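Local coordinates for protein bradyzoite pseudokinase 1 (Toxoplasma gondii, PDB 6M7Z) that is a divergent pseudokinase of the protein-kinase fold, lacks the glycine-rich loop, and probably takes part in shaping membranes of the parasitophorous vacuole, at residues Y93-Y98 and L188-A192; S106-L110 and A155-L160; L166-I170 and H228-D233. All coordinates share one frame; numbering follows the deposited sequence.

Along the chain, helix 88-101 of the N-lobe opens contact 1 at 93-98, and the loop that follows opens contact 2 at 106-110. Contact 2 closes first, when helix 146-161 of the C-lobe meets that loop at 155-160. Contact 3 then opens at 166-170, before contact 1 closes at 188-192, and itself closes at the start of helix 230-248. Contact 2 is thus nested inside contact 1, contacts 1 and 3 cross, and contacts 2 and 3 follow in series. Contacts 1 and 2 join the lobes; contact 3 ties the HRD-like loop to the C-lobe core. T190 links contacts 1 and 3 through hydrogen bonds to H167 and S169.

Contact 1: residues Y93-Y98 and L188-A192; sequences YEPYLY and LDTAA. With EDO (1,2-ethanediol), chain H.
E94 of helix 88-101, the αC helix of the kinase fold, leans against D189 in a loop that probably corresponds to the end of the DFG motif and what follows. Its CB lies 4.1 Å from D189 CB, and CG lies against the backbone of D189. With CG anti to the backbone N (chi1 -164°) and the chain extended beyond it, the carboxylate reaches along 188-189. There OE1 passes 3.6 Å from D189 CB and takes a hydrogen bond from O2 of an ethanediol, probably from the crystallisation liquor. OE2 lies at the edge of the Y98 ring, in its plane, and accepts from a water at 2.8 Å. The same water donates to Y98 OH and accepts from L188 N, bridging helix and loop. K79 makes a salt bridge to E94 OE2, the lysine-glutamate pair of the kinase fold. The two carboxylates, their planes 35° apart, bring E94 OE1 within 4.2 Å of D189 OD1; R81, salt-bridged to D189, probably offsets this.

Y98, four residues after E94, and L188 probably occupy regulatory-spine positions. L188 CD1 comes 3.7 Å from Y98 OH, a hydroxyl also bonded to L110 O. L97 CD1 packs 3.3 Å from L188 O. One residue before E94 on the helix, Y93 donates its OH to A191 O at 2.6 Å, tilted 31° from the carbonyl plane.

Contact 2: residues S106-L110 and A155-L160; sequences SPLLL and AALKSL
The carbonyl oxygen of A156 takes two hydrogen bonds inside its own helix and also faces L109: S159 OG donates to A156 O at 2.8 Å and L160 N donates to A156 O at 3.3 Å. The hydroxyl comes in tilted 21° from the carbonyl plane. A chi1 of 80° places S159 OG between its own backbone N and carbonyl carbon, folding it back onto the turn before. The bonded hydroxyl still lies against the loop: L109 CD2 rests 3.6 Å from S159 OG, and the same methyl lies close to A156 O. The other branch of L109 meets L160 tip to tip, CD1 to CD1 at 4.2 Å.

L108 packs one turn earlier on the helix, against A155 and A156. Its CB sits 3.8 Å from A156 CB, and its CD1 branch turns to A155 CB at 3.6 Å, beside the backbone N of A156. Small alanines thus let the loop backbone come near the helix, with the CA atoms of L108 and A156 5.0 Å apart. S106 to L109 form a type I beta turn, which presents L108 and L109 as successive contacts along the helix. The union is one of apolar packing beside an internally satisfied carbonyl.

This is the αC-β4 loop of the kinase fold docked on the αE helix. Strand 183-185 borders it through L185, which touches L109 and A156 and shares backbone hydrogen bonds with L108 and L110, while helix 301-306 touches A155.

Contact 3: residues L166-I170 and H228-D233; sequences LHRSI and HTVKSD
D233, near the start of helix 230-248, holds the backbone of H167 and R168 with both carboxylate oxygens. OD2 accepts from H167 N at 2.8 Å, nearly straight at 167°, and OD1 accepts from R168 N at 3.0 Å; each oxygen uses its syn lone pair, so the two N-H groups approach a single carboxylate side by side. This is the αF aspartate of kinases gripping the HRD-like loop, where S169 stands in place of the usual aspartate.

I170 CD1 packs against D233 CG at 3.9 Å, across the carboxylate. L166 reaches the other way: its CD1 lies 3.4 Å from H228 O, and CD2 touches V230 CG1. On the more exposed side, the R168 chain crosses H228 and lays CD over one face of the imidazole, 3.9 Å from the ring centroid, a CH-pi contact.

Further out, the H167 chi1 of -173° (CG anti to N) swings the imidazole clear of D233, and S169 N donates to ND1 in the ring plane at 3.1 Å; with NE2 bonded to G186 O, this fixes the ring's rotation. R168 NE bonds to T190 O. T229 caps the helix weakly, and S232 OG donates to T229 O.

A water donates to D233 OD1, and H161 NE2 is bonded to D233 OD2. Each carboxylate oxygen therefore has two partners, an environment that would be expected to keep this largely buried group anionic.

Contact 1: residues Y93-Y98 and L188-A192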
ATOM      1  N   TYR A  93     -12.564  -4.669  -8.078  1.00 27.00           N
ATOM      2  CA  TYR A  93     -12.731  -3.651  -7.035  1.00 27.12           C
ATOM      3  C   TYR A  93     -11.489  -2.754  -6.949  1.00 26.96           C
ATOM      4  O   TYR A  93     -11.605  -1.551  -6.954  1.00 28.03           O
ATOM      5  CB  TYR A  93     -13.035  -4.280  -5.672  1.00 26.75           C
ATOM      6  CG  TYR A  93     -13.318  -3.261  -4.601  1.00 27.45           C
ATOM      7  CD1 TYR A  93     -14.492  -2.534  -4.614  1.00 28.64           C
ATOM      8  CD2 TYR A  93     -12.394  -2.985  -3.608  1.00 27.56           C
ATOM      9  CE1 TYR A  93     -14.761  -1.582  -3.637  1.00 30.01           C
ATOM     10  CE2 TYR A  93     -12.641  -2.041  -2.625  1.00 28.76           C
ATOM     11  CZ  TYR A  93     -13.826  -1.328  -2.642  1.00 30.25           C
ATOM     12  OH  TYR A  93     -14.080  -0.404  -1.668  1.00 31.68           O
ATOM     13  N   GLU A  94     -10.306  -3.356  -6.861  1.00 26.43           N
ATOM     14  CA  GLU A  94      -9.092  -2.591  -6.674  1.00 27.27           C
ATOM     15  C   GLU A  94      -8.827  -1.725  -7.915  1.00 28.07           C
ATOM     16  O   GLU A  94      -8.526  -0.539  -7.794  1.00 28.15           O
ATOM     17  CB  GLU A  94      -7.918  -3.502  -6.312  1.00 27.01           C
ATOM     18  CG  GLU A  94      -6.748  -2.730  -5.743  1.00 28.43           C
ATOM     19  CD  GLU A  94      -5.528  -3.543  -5.323  1.00 29.19           C
ATOM     20  OE1 GLU A  94      -5.565  -4.822  -5.473  1.00 29.73           O
ATOM     21  OE2 GLU A  94      -4.539  -2.908  -4.847  1.00 28.93           O
ATOM     22  N   PRO A  95      -8.903  -2.260  -9.156  1.00 27.59           N
ATOM     23  CA  PRO A  95      -8.814  -1.403 -10.343  1.00 27.99           C
ATOM     24  C   PRO A  95      -9.810  -0.234 -10.319  1.00 28.56           C
ATOM     25  O   PRO A  95      -9.462   0.905 -10.699  1.00 27.93           O
ATOM     26  CB  PRO A  95      -9.123  -2.364 -11.495  1.00 28.86           C
ATOM     27  CG  PRO A  95      -8.668  -3.729 -10.956  1.00 29.60           C
ATOM     28  CD  PRO A  95      -9.010  -3.698  -9.484  1.00 28.47           C
ATOM     29  N   TYR A  96     -11.039  -0.506  -9.864  1.00 30.21           N
ATOM     30  CA  TYR A  96     -12.051   0.529  -9.775  1.00 33.70           C
ATOM     31  C   TYR A  96     -11.570   1.657  -8.846  1.00 33.30           C
ATOM     32  O   TYR A  96     -11.656   2.826  -9.221  1.00 34.30           O
ATOM     33  CB  TYR A  96     -13.374  -0.071  -9.293  1.00 37.25           C
ATOM     34  CG  TYR A  96     -14.503   0.919  -9.186  1.00 39.17           C
ATOM     35  CD1 TYR A  96     -14.683   1.678  -8.050  1.00 45.10           C
ATOM     36  CD2 TYR A  96     -15.388   1.104 -10.228  1.00 42.73           C
ATOM     37  CE1 TYR A  96     -15.740   2.570  -7.943  1.00 51.80           C
ATOM     38  CE2 TYR A  96     -16.427   2.014 -10.152  1.00 48.70           C
ATOM     39  CZ  TYR A  96     -16.605   2.755  -9.004  1.00 54.95           C
ATOM     40  OH  TYR A  96     -17.626   3.658  -8.914  1.00 63.01           O
ATOM     41  N   LEU A  97     -11.091   1.322  -7.638  1.00 32.66           N
ATOM     42  CA  LEU A  97     -10.581   2.339  -6.715  1.00 35.55           C
ATOM     43  C   LEU A  97      -9.516   3.191  -7.407  1.00 34.29           C
ATOM     44  O   LEU A  97      -9.567   4.405  -7.318  1.00 34.66           O
ATOM     45  CB  LEU A  97      -9.973   1.708  -5.463  1.00 35.77           C
ATOM     46  CG  LEU A  97     -10.933   1.059  -4.476  1.00 38.63           C
ATOM     47  CD1 LEU A  97     -10.174   0.676  -3.201  1.00 41.58           C
ATOM     48  CD2 LEU A  97     -12.091   1.978  -4.109  1.00 41.64           C
ATOM     49  N   TYR A  98      -8.563   2.549  -8.083  1.00 36.17           N
ATOM     50  CA  TYR A  98      -7.441   3.281  -8.681  1.00 35.88           C
ATOM     51  C   TYR A  98      -7.928   4.203  -9.799  1.00 39.81           C
ATOM     52  O   TYR A  98      -7.408   5.308  -9.919  1.00 49.56           O
ATOM     53  CB  TYR A  98      -6.330   2.334  -9.156  1.00 32.99           C
ATOM     54  CG  TYR A  98      -5.334   2.007  -8.071  1.00 32.49           C
ATOM     55  CD1 TYR A  98      -4.406   2.946  -7.661  1.00 32.83           C
ATOM     56  CD2 TYR A  98      -5.328   0.777  -7.436  1.00 32.82           C
ATOM     57  CE1 TYR A  98      -3.479   2.672  -6.669  1.00 33.59           C
ATOM     58  CE2 TYR A  98      -4.411   0.485  -6.440  1.00 34.98           C
ATOM     59  CZ  TYR A  98      -3.471   1.433  -6.056  1.00 33.94           C
ATOM     60  OH  TYR A  98      -2.557   1.157  -5.074  1.00 33.26           O
ATOM     61  N   LEU A 188      -4.667  -1.784  -0.839  1.00 27.85           N
ATOM     62  CA  LEU A 188      -5.887  -0.979  -0.867  1.00 28.34           C
ATOM     63  C   LEU A 188      -7.107  -1.763  -1.360  1.00 28.48           C
ATOM     64  O   LEU A 188      -8.209  -1.207  -1.387  1.00 28.06           O
ATOM     65  CB  LEU A 188      -5.635   0.245  -1.751  1.00 30.03           C
ATOM     66  CG  LEU A 188      -4.555   1.200  -1.247  1.00 30.52           C
ATOM     67  CD1 LEU A 188      -4.486   2.421  -2.173  1.00 32.57           C
ATOM     68  CD2 LEU A 188      -4.830   1.621   0.192  1.00 29.71           C
ATOM     69  N   ASP A 189      -6.941  -3.045  -1.712  1.00 29.99           N
ATOM     70  CA  ASP A 189      -8.072  -3.900  -2.109  1.00 29.50           C
ATOM     71  C   ASP A 189      -9.088  -4.051  -0.965  1.00 27.65           C
ATOM     72  O   ASP A 189     -10.230  -4.386  -1.227  1.00 30.03           O
ATOM     73  CB  ASP A 189      -7.610  -5.284  -2.594  1.00 31.87           C
ATOM     74  CG  ASP A 189      -6.720  -6.032  -1.617  1.00 34.62           C
ATOM     75  OD1 ASP A 189      -5.603  -5.516  -1.302  1.00 37.36           O
ATOM     76  OD2 ASP A 189      -7.133  -7.111  -1.164  1.00 42.96           O
ATOM     77  N   THR A 190      -8.694  -3.839   0.294  1.00 26.31           N
ATOM     78  CA  THR A 190      -9.628  -3.982   1.443  1.00 25.84           C
ATOM     79  C   THR A 190     -10.307  -2.656   1.799  1.00 25.43           C
ATOM     80  O   THR A 190     -11.158  -2.644   2.694  1.00 25.34           O
ATOM     81  CB  THR A 190      -8.949  -4.545   2.697  1.00 25.34           C
ATOM     82  OG1 THR A 190      -7.952  -3.612   3.132  1.00 25.50           O
ATOM     83  CG2 THR A 190      -8.324  -5.904   2.443  1.00 25.52           C
ATOM     84  N   ALA A 191      -9.929  -1.564   1.132  1.00 25.58           N
ATOM     85  CA  ALA A 191     -10.433  -0.235   1.488  1.00 27.24           C
ATOM     86  C   ALA A 191     -11.933  -0.138   1.193  1.00 29.09           C
ATOM     87  O   ALA A 191     -12.454  -0.824   0.304  1.00 29.04           O
ATOM     88  CB  ALA A 191      -9.677   0.828   0.739  1.00 27.76           C
ATOM     89  N   ALA A 192     -12.624   0.698   1.968  1.00 32.34           N
ATOM     90  CA  ALA A 192     -14.099   0.825   1.874  1.00 35.06           C
ATOM     91  C   ALA A 192     -14.516   2.168   2.466  1.00 37.30           C
ATOM     92  O   ALA A 192     -13.789   2.743   3.269  1.00 36.27           O
ATOM     93  CB  ALA A 192     -14.791  -0.314   2.600  1.00 35.03           C
TER
HETATM   94  C1  EDO H 402      -6.539  -7.225  -9.460  1.00 42.01           C
HETATM   95  O1  EDO H 402      -5.471  -7.497 -10.390  1.00 29.78           O
HETATM   96  C2  EDO H 402      -5.933  -6.936  -8.088  1.00 47.63           C
HETATM   97  O2  EDO H 402      -6.921  -6.617  -7.095  1.00 43.29           O
HETATM   98  O   HOH W   1      -3.068  -1.141  -3.336  1.00 18.45           O

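Contact 2: residues S106-L110 and A155-L160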
ATOM      1  N   SER A 106      -1.716  10.414  -5.196  1.00 78.88           N
ATOM      2  CA  SER A 106      -1.579  10.745  -3.789  1.00 63.60           C
ATOM      3  C   SER A 106      -0.166  10.345  -3.399  1.00 63.50           C
ATOM      4  O   SER A 106       0.210   9.194  -3.591  1.00 55.25           O
ATOM      5  CB  SER A 106      -2.595  10.032  -2.942  1.00 61.22           C
ATOM      6  OG  SER A 106      -3.918  10.281  -3.383  1.00 73.83           O
ATOM      7  N   PRO A 107       0.660  11.257  -2.834  1.00 70.50           N
ATOM      8  CA  PRO A 107       2.084  10.973  -2.642  1.00 63.02           C
ATOM      9  C   PRO A 107       2.419   9.785  -1.721  1.00 53.22           C
ATOM     10  O   PRO A 107       3.468   9.175  -1.887  1.00 54.22           O
ATOM     11  CB  PRO A 107       2.626  12.264  -2.013  1.00 63.52           C
ATOM     12  CG  PRO A 107       1.595  13.330  -2.352  1.00 65.73           C
ATOM     13  CD  PRO A 107       0.275  12.600  -2.359  1.00 62.70           C
ATOM     14  N   LEU A 108       1.548   9.478  -0.752  1.00 44.81           N
ATOM     15  CA  LEU A 108       1.833   8.453   0.259  1.00 39.72           C
ATOM     16  C   LEU A 108       1.002   7.176   0.041  1.00 35.85           C
ATOM     17  O   LEU A 108       0.936   6.354   0.945  1.00 33.53           O
ATOM     18  CB  LEU A 108       1.557   9.058   1.643  1.00 39.05           C
ATOM     19  CG  LEU A 108       2.516  10.173   2.072  1.00 43.34           C
ATOM     20  CD1 LEU A 108       2.280  10.547   3.531  1.00 44.76           C
ATOM     21  CD2 LEU A 108       3.982   9.765   1.876  1.00 42.55           C
ATOM     22  N   LEU A 109       0.363   7.016  -1.127  1.00 37.41           N
ATOM     23  CA  LEU A 109      -0.368   5.794  -1.465  1.00 36.72           C
ATOM     24  C   LEU A 109       0.344   5.089  -2.633  1.00 36.41           C
ATOM     25  O   LEU A 109       0.852   5.761  -3.540  1.00 36.14           O
ATOM     26  CB  LEU A 109      -1.815   6.134  -1.833  1.00 37.50           C
ATOM     27  CG  LEU A 109      -2.620   6.885  -0.762  1.00 38.52           C
ATOM     28  CD1 LEU A 109      -4.078   7.054  -1.173  1.00 39.46           C
ATOM     29  CD2 LEU A 109      -2.561   6.207   0.598  1.00 37.56           C
ATOM     30  N   LEU A 110       0.380   3.743  -2.593  1.00 34.19           N
ATOM     31  CA  LEU A 110       1.017   2.939  -3.629  1.00 33.65           C
ATOM     32  C   LEU A 110       0.395   3.302  -4.980  1.00 34.52           C
ATOM     33  O   LEU A 110      -0.804   3.134  -5.174  1.00 35.82           O
ATOM     34  CB  LEU A 110       0.828   1.462  -3.299  1.00 32.15           C
ATOM     35  CG  LEU A 110       1.432   0.448  -4.286  1.00 32.80           C
ATOM     36  CD1 LEU A 110       2.953   0.541  -4.272  1.00 32.98           C
ATOM     37  CD2 LEU A 110       0.991  -0.979  -3.935  1.00 32.39           C
ATOM     38  N   ALA A 155       0.597   9.737   8.427  1.00 41.53           N
ATOM     39  CA  ALA A 155       0.251  10.686   7.375  1.00 45.10           C
ATOM     40  C   ALA A 155      -0.419   9.946   6.216  1.00 41.20           C
ATOM     41  O   ALA A 155      -1.367  10.445   5.627  1.00 37.95           O
ATOM     42  CB  ALA A 155       1.479  11.430   6.899  1.00 47.60           C
ATOM     43  N   ALA A 156       0.117   8.765   5.889  1.00 40.23           N
ATOM     44  CA  ALA A 156      -0.363   7.979   4.760  1.00 39.13           C
ATOM     45  C   ALA A 156      -1.820   7.564   5.019  1.00 39.37           C
ATOM     46  O   ALA A 156      -2.685   7.711   4.138  1.00 37.33           O
ATOM     47  CB  ALA A 156       0.534   6.799   4.538  1.00 34.63           C
ATOM     48  N   LEU A 157      -2.083   7.095   6.242  1.00 37.32           N
ATOM     49  CA  LEU A 157      -3.418   6.680   6.647  1.00 36.99           C
ATOM     50  C   LEU A 157      -4.387   7.870   6.581  1.00 40.03           C
ATOM     51  O   LEU A 157      -5.506   7.745   6.073  1.00 35.40           O
ATOM     52  CB  LEU A 157      -3.368   6.115   8.071  1.00 34.87           C
ATOM     53  CG  LEU A 157      -4.690   5.559   8.598  1.00 35.82           C
ATOM     54  CD1 LEU A 157      -5.291   4.576   7.618  1.00 34.62           C
ATOM     55  CD2 LEU A 157      -4.495   4.894   9.942  1.00 36.37           C
ATOM     56  N   LYS A 158      -3.944   9.024   7.093  1.00 46.14           N
ATOM     57  CA  LYS A 158      -4.740  10.247   7.086  1.00 48.50           C
ATOM     58  C   LYS A 158      -5.140  10.611   5.651  1.00 41.72           C
ATOM     59  O   LYS A 158      -6.295  10.991   5.417  1.00 41.88           O
ATOM     60  CB  LYS A 158      -3.982  11.412   7.728  1.00 55.99           C
ATOM     61  CG  LYS A 158      -4.881  12.592   8.080  1.00 63.06           C
ATOM     62  CD  LYS A 158      -4.165  13.886   8.364  1.00 66.34           C
ATOM     63  CE  LYS A 158      -5.085  15.085   8.249  1.00 68.91           C
ATOM     64  NZ  LYS A 158      -4.341  16.289   7.809  1.00 70.41           N
ATOM     65  N   SER A 159      -4.196  10.498   4.712  1.00 38.14           N
ATOM     66  CA  SER A 159      -4.467  10.838   3.325  1.00 40.21           C
ATOM     67  C   SER A 159      -5.572   9.930   2.763  1.00 41.27           C
ATOM     68  O   SER A 159      -6.340  10.363   1.921  1.00 43.49           O
ATOM     69  CB  SER A 159      -3.206  10.834   2.469  1.00 41.23           C
ATOM     70  OG  SER A 159      -2.812   9.525   2.070  1.00 40.34           O
ATOM     71  N   LEU A 160      -5.683   8.693   3.263  1.00 43.29           N
ATOM     72  CA  LEU A 160      -6.737   7.785   2.818  1.00 44.52           C
ATOM     73  C   LEU A 160      -8.076   8.169   3.466  1.00 46.52           C
ATOM     74  O   LEU A 160      -9.113   8.186   2.804  1.00 38.38           O
ATOM     75  CB  LEU A 160      -6.348   6.343   3.153  1.00 45.00           C
ATOM     76  CG  LEU A 160      -7.254   5.262   2.562  1.00 46.23           C
ATOM     77  CD1 LEU A 160      -7.144   5.191   1.040  1.00 50.53           C
ATOM     78  CD2 LEU A 160      -6.910   3.916   3.166  1.00 49.92           C
TER

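Contact 3: residues L166-I170 and H228-D233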
ATOM      1  N   LEU A 166     -11.745   3.985   4.716  1.00 34.79           N
ATOM      2  CA  LEU A 166     -11.004   3.184   5.684  1.00 32.68           C
ATOM      3  C   LEU A 166     -10.129   2.185   4.929  1.00 29.60           C
ATOM      4  O   LEU A 166     -10.506   1.727   3.821  1.00 28.65           O
ATOM      5  CB  LEU A 166     -11.984   2.412   6.558  1.00 35.88           C
ATOM      6  CG  LEU A 166     -12.837   3.273   7.485  1.00 39.85           C
ATOM      7  CD1 LEU A 166     -13.820   2.441   8.276  1.00 41.64           C
ATOM      8  CD2 LEU A 166     -11.977   4.097   8.425  1.00 40.24           C
ATOM      9  N   HIS A 167      -8.991   1.811   5.551  1.00 27.33           N
ATOM     10  CA  HIS A 167      -8.112   0.787   4.994  1.00 25.58           C
ATOM     11  C   HIS A 167      -8.650  -0.610   5.322  1.00 24.67           C
ATOM     12  O   HIS A 167      -8.830  -1.441   4.423  1.00 24.11           O
ATOM     13  CB  HIS A 167      -6.677   0.970   5.482  1.00 24.77           C
ATOM     14  CG  HIS A 167      -5.713   0.055   4.799  1.00 22.22           C
ATOM     15  ND1 HIS A 167      -5.635  -1.281   5.108  1.00 21.98           N
ATOM     16  CD2 HIS A 167      -4.803   0.271   3.818  1.00 22.28           C
ATOM     17  CE1 HIS A 167      -4.697  -1.840   4.369  1.00 21.94           C
ATOM     18  NE2 HIS A 167      -4.197  -0.922   3.550  1.00 22.11           N
ATOM     19  N   ARG A 168      -8.827  -0.853   6.624  1.00 24.67           N
ATOM     20  CA  ARG A 168      -9.474  -2.050   7.218  1.00 24.59           C
ATOM     21  C   ARG A 168      -8.517  -3.236   7.395  1.00 24.01           C
ATOM     22  O   ARG A 168      -8.925  -4.164   8.036  1.00 24.78           O
ATOM     23  CB  ARG A 168     -10.727  -2.480   6.444  1.00 24.54           C
ATOM     24  CG  ARG A 168     -11.803  -1.399   6.365  1.00 25.15           C
ATOM     25  CD  ARG A 168     -13.181  -1.947   6.016  1.00 25.36           C
ATOM     26  NE  ARG A 168     -13.177  -2.577   4.693  1.00 24.91           N
ATOM     27  CZ  ARG A 168     -13.861  -3.676   4.363  1.00 24.71           C
ATOM     28  NH1 ARG A 168     -14.839  -4.116   5.151  1.00 24.87           N
ATOM     29  NH2 ARG A 168     -13.511  -4.346   3.279  1.00 23.32           N
ATOM     30  N   SER A 169      -7.269  -3.211   6.900  1.00 24.20           N
ATOM     31  CA  SER A 169      -6.347  -4.351   7.098  1.00 24.39           C
ATOM     32  C   SER A 169      -4.887  -3.893   7.293  1.00 25.05           C
ATOM     33  O   SER A 169      -3.960  -4.519   6.796  1.00 24.55           O
ATOM     34  CB  SER A 169      -6.480  -5.332   5.952  1.00 24.29           C
ATOM     35  OG  SER A 169      -6.089  -4.766   4.700  1.00 24.14           O
ATOM     36  N   ILE A 170      -4.684  -2.820   8.059  1.00 25.95           N
ATOM     37  CA  ILE A 170      -3.358  -2.265   8.222  1.00 27.24           C
ATOM     38  C   ILE A 170      -2.471  -3.223   9.025  1.00 27.36           C
ATOM     39  O   ILE A 170      -2.860  -3.737  10.071  1.00 26.74           O
ATOM     40  CB  ILE A 170      -3.405  -0.875   8.879  1.00 28.76           C
ATOM     41  CG1 ILE A 170      -3.954   0.168   7.904  1.00 29.85           C
ATOM     42  CG2 ILE A 170      -2.034  -0.460   9.408  1.00 29.16           C
ATOM     43  CD1 ILE A 170      -4.633   1.320   8.635  1.00 31.43           C
ATOM     44  N   HIS A 228     -16.454  -1.495  11.162  1.00 59.14           N
ATOM     45  CA  HIS A 228     -15.193  -0.775  10.926  1.00 51.33           C
ATOM     46  C   HIS A 228     -15.413   0.747  10.946  1.00 50.80           C
ATOM     47  O   HIS A 228     -16.318   1.260  10.292  1.00 52.66           O
ATOM     48  CB  HIS A 228     -14.571  -1.183   9.579  1.00 49.06           C
ATOM     49  CG  HIS A 228     -14.010  -2.562   9.560  1.00 50.42           C
ATOM     50  ND1 HIS A 228     -14.769  -3.672   9.214  1.00 50.37           N
ATOM     51  CD2 HIS A 228     -12.766  -3.011   9.833  1.00 49.72           C
ATOM     52  CE1 HIS A 228     -14.012  -4.752   9.286  1.00 52.82           C
ATOM     53  NE2 HIS A 228     -12.777  -4.373   9.652  1.00 52.07           N
ATOM     54  N   THR A 229     -14.532   1.455  11.660  1.00 44.85           N
ATOM     55  CA  THR A 229     -14.562   2.914  11.836  1.00 43.97           C
ATOM     56  C   THR A 229     -13.126   3.457  11.795  1.00 44.83           C
ATOM     57  O   THR A 229     -12.153   2.678  11.737  1.00 39.38           O
ATOM     58  CB  THR A 229     -15.229   3.315  13.159  1.00 44.26           C
ATOM     59  OG1 THR A 229     -14.363   2.878  14.206  1.00 47.37           O
ATOM     60  CG2 THR A 229     -16.598   2.705  13.342  1.00 44.30           C
ATOM     61  N   VAL A 230     -12.996   4.785  11.844  1.00 42.51           N
ATOM     62  CA  VAL A 230     -11.679   5.412  11.862  1.00 43.65           C
ATOM     63  C   VAL A 230     -10.865   4.857  13.042  1.00 41.85           C
ATOM     64  O   VAL A 230      -9.642   4.675  12.915  1.00 37.93           O
ATOM     65  CB  VAL A 230     -11.720   6.958  11.836  1.00 46.20           C
ATOM     66  CG1 VAL A 230     -12.132   7.442  10.465  1.00 46.93           C
ATOM     67  CG2 VAL A 230     -12.556   7.635  12.925  1.00 56.93           C
ATOM     68  N   LYS A 231     -11.539   4.554  14.157  1.00 41.34           N
ATOM     69  CA  LYS A 231     -10.870   4.097  15.373  1.00 40.80           C
ATOM     70  C   LYS A 231     -10.339   2.664  15.210  1.00 36.57           C
ATOM     71  O   LYS A 231      -9.354   2.306  15.865  1.00 37.36           O
ATOM     72  CB  LYS A 231     -11.797   4.223  16.594  1.00 43.41           C
ATOM     73  CG  LYS A 231     -12.129   5.644  17.043  1.00 42.88           C
ATOM     74  CD  LYS A 231     -10.929   6.565  17.147  1.00 43.56           C
ATOM     75  CE  LYS A 231     -11.213   7.869  17.863  1.00 43.94           C
ATOM     76  NZ  LYS A 231     -11.614   7.619  19.264  1.00 46.07           N
ATOM     77  N   SER A 232     -10.961   1.849  14.354  1.00 33.88           N
ATOM     78  CA  SER A 232     -10.437   0.489  14.137  1.00 33.09           C
ATOM     79  C   SER A 232      -9.145   0.547  13.298  1.00 30.56           C
ATOM     80  O   SER A 232      -8.233  -0.220  13.540  1.00 32.03           O
ATOM     81  CB  SER A 232     -11.477  -0.468  13.556  1.00 32.30           C
ATOM     82  OG  SER A 232     -12.112   0.070  12.398  1.00 33.18           O
ATOM     83  N   ASP A 233      -9.045   1.488  12.355  1.00 30.00           N
ATOM     84  CA  ASP A 233      -7.781   1.749  11.628  1.00 29.86           C
ATOM     85  C   ASP A 233      -6.707   2.242  12.614  1.00 29.96           C
ATOM     86  O   ASP A 233      -5.543   1.843  12.488  1.00 29.78           O
ATOM     87  CB  ASP A 233      -7.967   2.715  10.457  1.00 29.63           C
ATOM     88  CG  ASP A 233      -8.402   2.064   9.142  1.00 29.57           C
ATOM     89  OD1 ASP A 233      -8.520   0.798   9.097  1.00 28.05           O
ATOM     90  OD2 ASP A 233      -8.600   2.825   8.148  1.00 28.64           O
TER
HETATM   91  O   HOH W   2      -7.124  -1.470   9.827  1.00 20.03           O